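Local atomic coordinates of Lin2634 protein (Listeria innocua, PDB entry 3MZO), a protein that is a metal-binding HD-domain protein of the YfbR-like 5'-deoxynucleotidase family and probably acts as a phosphohydrolase, with calcium bound in the crystal. Residues Ala177-Lys180 / Tyr181-Glu185; Thr199-Pro202 / Gln203-Thr206. All coordinates share one frame; numbering follows the deposited sequence.

Interaction 1: residues Ala177-Lys180 / Tyr181-Glu185; sequences ASVK and YFLKE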
ATOM      1  N   ALA B 177     -17.490   8.587  37.337  1.00 35.09           N
ATOM      2  CA  ALA B 177     -18.179   9.672  36.613  1.00 34.51           C
ATOM      3  C   ALA B 177     -17.934   9.574  35.097  1.00 31.42           C
ATOM      4  O   ALA B 177     -18.859   9.739  34.308  1.00 33.92           O
ATOM      5  CB  ALA B 177     -17.736  11.030  37.146  1.00 33.89           C
ATOM      6  N   SER B 178     -16.695   9.281  34.710  1.00 31.87           N
ATOM      7  CA  SER B 178     -16.324   9.026  33.290  1.00 30.60           C
ATOM      8  C   SER B 178     -17.242   8.060  32.551  1.00 31.12           C
ATOM      9  O   SER B 178     -17.753   8.373  31.463  1.00 32.63           O
ATOM     10  CB  SER B 178     -14.902   8.449  33.213  1.00 29.43           C
ATOM     11  OG  SER B 178     -13.957   9.403  33.626  1.00 32.01           O
ATOM     12  N   VAL B 179     -17.425   6.877  33.127  1.00 31.28           N
ATOM     13  CA  VAL B 179     -18.228   5.843  32.509  1.00 30.69           C
ATOM     14  C   VAL B 179     -19.708   6.171  32.637  1.00 33.07           C
ATOM     15  O   VAL B 179     -20.478   5.856  31.727  1.00 36.57           O
ATOM     16  CB  VAL B 179     -17.897   4.433  33.087  1.00 31.67           C
ATOM     17  CG1 VAL B 179     -18.846   3.349  32.506  1.00 27.23           C
ATOM     18  CG2 VAL B 179     -16.440   4.099  32.831  1.00 29.40           C
ATOM     19  N   LYS B 180     -20.123   6.815  33.731  1.00 33.81           N
ATOM     20  CA  LYS B 180     -21.519   7.256  33.825  1.00 35.54           C
ATOM     21  C   LYS B 180     -21.765   8.201  32.660  1.00 34.78           C
ATOM     22  O   LYS B 180     -22.790   8.099  31.973  1.00 35.07           O
ATOM     23  CB  LYS B 180     -21.823   7.989  35.146  1.00 36.31           C
ATOM     24  CG  LYS B 180     -22.015   7.095  36.381  1.00 42.40           C
ATOM     25  CD  LYS B 180     -22.340   7.981  37.606  1.00 50.63           C
ATOM     26  CE  LYS B 180     -21.810   7.408  38.903  1.00 54.07           C
ATOM     27  NZ  LYS B 180     -22.495   6.154  39.257  1.00 58.93           N
ATOM     28  N   TYR B 181     -20.836   9.127  32.432  1.00 31.90           N
ATOM     29  CA  TYR B 181     -20.991  10.034  31.303  1.00 32.60           C
ATOM     30  C   TYR B 181     -21.032   9.284  29.983  1.00 31.12           C
ATOM     31  O   TYR B 181     -21.907   9.530  29.162  1.00 33.56           O
ATOM     32  CB  TYR B 181     -19.886  11.095  31.243  1.00 31.33           C
ATOM     33  CG  TYR B 181     -20.208  12.097  30.177  1.00 31.83           C
ATOM     34  CD1 TYR B 181     -21.040  13.180  30.455  1.00 35.04           C
ATOM     35  CD2 TYR B 181     -19.761  11.925  28.868  1.00 32.91           C
ATOM     36  CE1 TYR B 181     -21.381  14.095  29.474  1.00 37.39           C
ATOM     37  CE2 TYR B 181     -20.092  12.844  27.872  1.00 30.90           C
ATOM     38  CZ  TYR B 181     -20.903  13.929  28.196  1.00 35.83           C
ATOM     39  OH  TYR B 181     -21.262  14.827  27.239  1.00 35.28           O
ATOM     40  N   PHE B 182     -20.078   8.396  29.761  1.00 31.50           N
ATOM     41  CA  PHE B 182     -20.046   7.599  28.523  1.00 31.46           C
ATOM     42  C   PHE B 182     -21.375   6.864  28.199  1.00 32.63           C
ATOM     43  O   PHE B 182     -21.852   6.923  27.065  1.00 33.97           O
ATOM     44  CB  PHE B 182     -18.879   6.598  28.536  1.00 31.13           C
ATOM     45  CG  PHE B 182     -18.876   5.669  27.352  1.00 30.79           C
ATOM     46  CD1 PHE B 182     -18.249   6.037  26.170  1.00 33.32           C
ATOM     47  CD2 PHE B 182     -19.531   4.435  27.415  1.00 35.65           C
ATOM     48  CE1 PHE B 182     -18.267   5.217  25.068  1.00 34.95           C
ATOM     49  CE2 PHE B 182     -19.545   3.584  26.314  1.00 34.33           C
ATOM     50  CZ  PHE B 182     -18.902   4.001  25.120  1.00 29.93           C
ATOM     51  N   LEU B 183     -21.962   6.194  29.190  1.00 33.79           N
ATOM     52  CA  LEU B 183     -23.168   5.398  28.968  1.00 36.05           C
ATOM     53  C   LEU B 183     -24.397   6.288  28.759  1.00 38.91           C
ATOM     54  O   LEU B 183     -25.245   6.000  27.916  1.00 39.16           O
ATOM     55  CB  LEU B 183     -23.420   4.467  30.157  1.00 37.15           C
ATOM     56  CG  LEU B 183     -22.347   3.416  30.399  1.00 37.42           C
ATOM     57  CD1 LEU B 183     -22.484   2.880  31.823  1.00 39.52           C
ATOM     58  CD2 LEU B 183     -22.441   2.302  29.339  1.00 38.06           C
ATOM     59  N   LYS B 184     -24.483   7.375  29.519  1.00 37.14           N
ATOM     60  CA  LYS B 184     -25.610   8.284  29.392  1.00 39.88           C
ATOM     61  C   LYS B 184     -25.626   9.047  28.048  1.00 38.36           C
ATOM     62  O   LYS B 184     -26.667   9.165  27.393  1.00 37.25           O
ATOM     63  CB  LYS B 184     -25.599   9.258  30.577  1.00 40.62           C
ATOM     64  CG  LYS B 184     -26.830  10.153  30.707  1.00 46.91           C
ATOM     65  CD  LYS B 184     -26.615  11.266  31.742  1.00 52.52           C
ATOM     66  CE  LYS B 184     -27.804  12.222  31.786  1.00 56.52           C
ATOM     67  NZ  LYS B 184     -27.706  13.135  32.939  1.00 59.32           N
ATOM     68  N   GLU B 185     -24.475   9.552  27.628  1.00 37.17           N
ATOM     69  CA  GLU B 185     -24.430  10.503  26.514  1.00 36.51           C
ATOM     70  C   GLU B 185     -23.748  10.003  25.251  1.00 34.31           C
ATOM     71  O   GLU B 185     -24.226  10.279  24.147  1.00 37.22           O
ATOM     72  CB  GLU B 185     -23.746  11.792  26.968  1.00 37.54           C
ATOM     73  CG  GLU B 185     -24.432  12.503  28.124  1.00 37.99           C
ATOM     74  CD  GLU B 185     -25.806  13.063  27.763  1.00 40.57           C
ATOM     75  OE1 GLU B 185     -26.145  13.155  26.553  1.00 43.75           O
ATOM     76  OE2 GLU B 185     -26.543  13.423  28.706  1.00 46.99           O
TER
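The backbone amide of Y181 reaches the carbonyl oxygen of A177 (N to O 2.8 Å, 163° at the hydrogen), the shortest of four successive alpha-helical bonds. F182, L183 and K184 repeat the i to i+4 step onto S178, V179 and K180, and E185 N continues it to Y181 O; a wider pi-type turn involves residues 182-185.

The apolar side of the turn is made by V179 and L183, which lie side by side and point the same way. The V179 branch anti to the backbone N, CG1 (chi1 175°), is the one that meets L183, with CG1 3.7 Å from CD1 of L183. On L183, CG lies beside its own backbone N (chi1 -63°), which tucks the branch carbon against the preceding turn: CG stands 3.3 Å from V179 O. V179 O thus takes the L183 amide and is flanked by the side chain of the same leucine.

On another side of the helix, CG of E185 lies over one face of the Y181 ring, 3.6 Å above the plane and displaced toward the rim, while Y181 itself packs on V48 of helix 31-51 and on P110 of a second subunit. The hydroxyl of the buried S178 is directed to helix 31-51, where it bonds to E49 OE2, and F182 enters the groove between helices 129-151 and 158-172.

K180 and K184 line the exposed side; the bent chain of K180 brings NZ into a weak bond with R174 O. The result is an amphipathic first two and a half turns of helix 177-191: the carbonyls of 177-181 are taken up by the amides of 181-185, apolar groups and one paired hydroxyl are turned into the helical bundle, and both ammonium groups stay on the outer side.

Interaction 2: residues Thr199-Pro202 / Gln203-Thr206; sequences TELP and QLTT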
ATOM      1  N   THR B 199     -27.555  -3.498  11.717  1.00 58.33           N
ATOM      2  CA  THR B 199     -26.563  -4.322  12.373  1.00 54.19           C
ATOM      3  C   THR B 199     -27.248  -4.929  13.582  1.00 53.89           C
ATOM      4  O   THR B 199     -28.402  -4.598  13.880  1.00 54.59           O
ATOM      5  CB  THR B 199     -25.382  -3.468  12.876  1.00 53.17           C
ATOM      6  OG1 THR B 199     -25.746  -2.847  14.118  1.00 46.42           O
ATOM      7  CG2 THR B 199     -25.007  -2.373  11.851  1.00 47.40           C
ATOM      8  N   GLU B 200     -26.535  -5.780  14.308  1.00 53.61           N
ATOM      9  CA  GLU B 200     -27.080  -6.351  15.540  1.00 55.63           C
ATOM     10  C   GLU B 200     -26.652  -5.559  16.785  1.00 52.42           C
ATOM     11  O   GLU B 200     -26.957  -5.971  17.915  1.00 51.86           O
ATOM     12  CB  GLU B 200     -26.679  -7.824  15.664  1.00 57.65           C
ATOM     13  CG  GLU B 200     -25.193  -8.068  15.899  1.00 65.69           C
ATOM     14  CD  GLU B 200     -24.720  -9.404  15.328  1.00 75.21           C
ATOM     15  OE1 GLU B 200     -25.382 -10.432  15.578  1.00 80.31           O
ATOM     16  OE2 GLU B 200     -23.689  -9.421  14.623  1.00 81.16           O
ATOM     17  N   LEU B 201     -25.990  -4.411  16.584  1.00 49.39           N
ATOM     18  CA  LEU B 201     -25.450  -3.634  17.705  1.00 47.11           C
ATOM     19  C   LEU B 201     -26.510  -3.187  18.704  1.00 48.46           C
ATOM     20  O   LEU B 201     -26.297  -3.334  19.917  1.00 48.64           O
ATOM     21  CB  LEU B 201     -24.610  -2.429  17.221  1.00 48.21           C
ATOM     22  CG  LEU B 201     -23.288  -2.772  16.486  1.00 48.58           C
ATOM     23  CD1 LEU B 201     -22.635  -1.558  15.874  1.00 45.09           C
ATOM     24  CD2 LEU B 201     -22.307  -3.488  17.409  1.00 45.22           C
ATOM     25  N   PRO B 202     -27.665  -2.678  18.215  1.00 50.22           N
ATOM     26  CA  PRO B 202     -28.731  -2.306  19.153  1.00 51.34           C
ATOM     27  C   PRO B 202     -29.082  -3.415  20.148  1.00 51.53           C
ATOM     28  O   PRO B 202     -29.034  -3.209  21.366  1.00 47.74           O
ATOM     29  CB  PRO B 202     -29.918  -1.987  18.230  1.00 53.83           C
ATOM     30  CG  PRO B 202     -29.267  -1.527  16.932  1.00 51.50           C
ATOM     31  CD  PRO B 202     -28.032  -2.375  16.811  1.00 50.55           C
ATOM     32  N   GLN B 203     -29.405  -4.593  19.625  1.00 54.60           N
ATOM     33  CA  GLN B 203     -29.806  -5.715  20.467  1.00 56.66           C
ATOM     34  C   GLN B 203     -28.663  -6.134  21.383  1.00 53.75           C
ATOM     35  O   GLN B 203     -28.838  -6.270  22.599  1.00 52.18           O
ATOM     36  CB  GLN B 203     -30.245  -6.908  19.606  1.00 58.86           C
ATOM     37  CG  GLN B 203     -30.508  -8.172  20.425  1.00 63.60           C
ATOM     38  CD  GLN B 203     -31.179  -9.257  19.624  1.00 69.67           C
ATOM     39  OE1 GLN B 203     -31.961  -8.976  18.719  1.00 74.99           O
ATOM     40  NE2 GLN B 203     -30.891 -10.507  19.960  1.00 68.74           N
ATOM     41  N   LEU B 204     -27.501  -6.340  20.777  1.00 52.07           N
ATOM     42  CA  LEU B 204     -26.290  -6.770  21.494  1.00 51.77           C
ATOM     43  C   LEU B 204     -25.927  -5.825  22.648  1.00 50.44           C
ATOM     44  O   LEU B 204     -25.532  -6.277  23.740  1.00 49.27           O
ATOM     45  CB  LEU B 204     -25.140  -6.861  20.497  1.00 50.57           C
ATOM     46  CG  LEU B 204     -23.775  -7.320  21.000  1.00 54.51           C
ATOM     47  CD1 LEU B 204     -23.822  -8.745  21.595  1.00 49.87           C
ATOM     48  CD2 LEU B 204     -22.779  -7.205  19.836  1.00 51.03           C
ATOM     49  N   THR B 205     -26.080  -4.521  22.399  1.00 49.37           N
ATOM     50  CA  THR B 205     -25.788  -3.497  23.407  1.00 48.69           C
ATOM     51  C   THR B 205     -26.795  -3.569  24.568  1.00 51.40           C
ATOM     52  O   THR B 205     -26.404  -3.465  25.742  1.00 50.69           O
ATOM     53  CB  THR B 205     -25.739  -2.048  22.784  1.00 49.18           C
ATOM     54  OG1 THR B 205     -24.872  -2.026  21.636  1.00 47.78           O
ATOM     55  CG2 THR B 205     -25.246  -1.023  23.805  1.00 45.59           C
ATOM     56  N   THR B 206     -28.084  -3.757  24.248  1.00 52.51           N
ATOM     57  CA  THR B 206     -29.090  -4.018  25.276  1.00 54.62           C
ATOM     58  C   THR B 206     -28.689  -5.243  26.109  1.00 54.65           C
ATOM     59  O   THR B 206     -28.674  -5.187  27.339  1.00 54.78           O
ATOM     60  CB  THR B 206     -30.500  -4.244  24.648  1.00 56.62           C
ATOM     61  OG1 THR B 206     -31.010  -2.992  24.174  1.00 59.94           O
ATOM     62  CG2 THR B 206     -31.489  -4.862  25.655  1.00 58.09           C
TER
HETATM   63  O   HOH W   1     -29.081  -0.616  22.683  1.00 51.66           O
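The flat carbonyl group of L201 is approached by two donors from T205: the amide N comes in nearly along the C=O axis at 2.8 Å, while OG1 bonds from above the carbonyl plane, 45° out of it, at 2.6 Å to L201 O. With chi1 at -51°, OG1 of T205 sits beside its own backbone N, the position from which both donors of one residue can share this oxygen. The same hydroxyl is bonded to Y163 OH, so OG1 of the buried T205 has two partners.

Ahead of it, E200 occupies the N-cap position, and its carbonyl oxygen takes the amide of L204 (N to O 2.9 Å). T199 OG1 accepts from L201 N at 2.9 Å, an ST turn, and bonds to I196 O. P202, with no N-H to offer, stands in the first turn, where an amide would have no i-4 carbonyl of the helix to bond. Its carbonyl oxygen receives T206 N (3.1 Å) and a water that donates from 2.9 Å.

L201 packs on F147, I150 and L191, whereas L204 lies on V160 and S164, and the two leucines make a loose contact, CD2 of L201 to CD2 of L204 at 4.5 Å. This chemistry describes a helix start where T199 supplies an acceptor for the L201 amide and the T205 hydroxyl is tied to the backbone one turn back and to Y163 of helix 158-172.

How the interactions relate
Both contacts are turns at the starts of consecutive helices, 177-191 and 201-211, and both rest on helices 129-151 and 158-172; L167 is touched by F182 and by T205. Interaction 2 also lies against the later part of helix 177-191, whose beginning forms interaction 1, yet the nearest atoms of the two are about 7 Å apart. Each has a buried side (S178, V179 and F182; L201 and T205) and an exposed one (K180 and K184; E200, Q203 and T206). Interaction 2 lies away from the metal site, whereas the side chain of V179 is about 12 Å from that of D138, a calcium ligand. Regular backbone bonds and apolar packing dominate interaction 1; threonine hydroxyls, proline and water mark interaction 2.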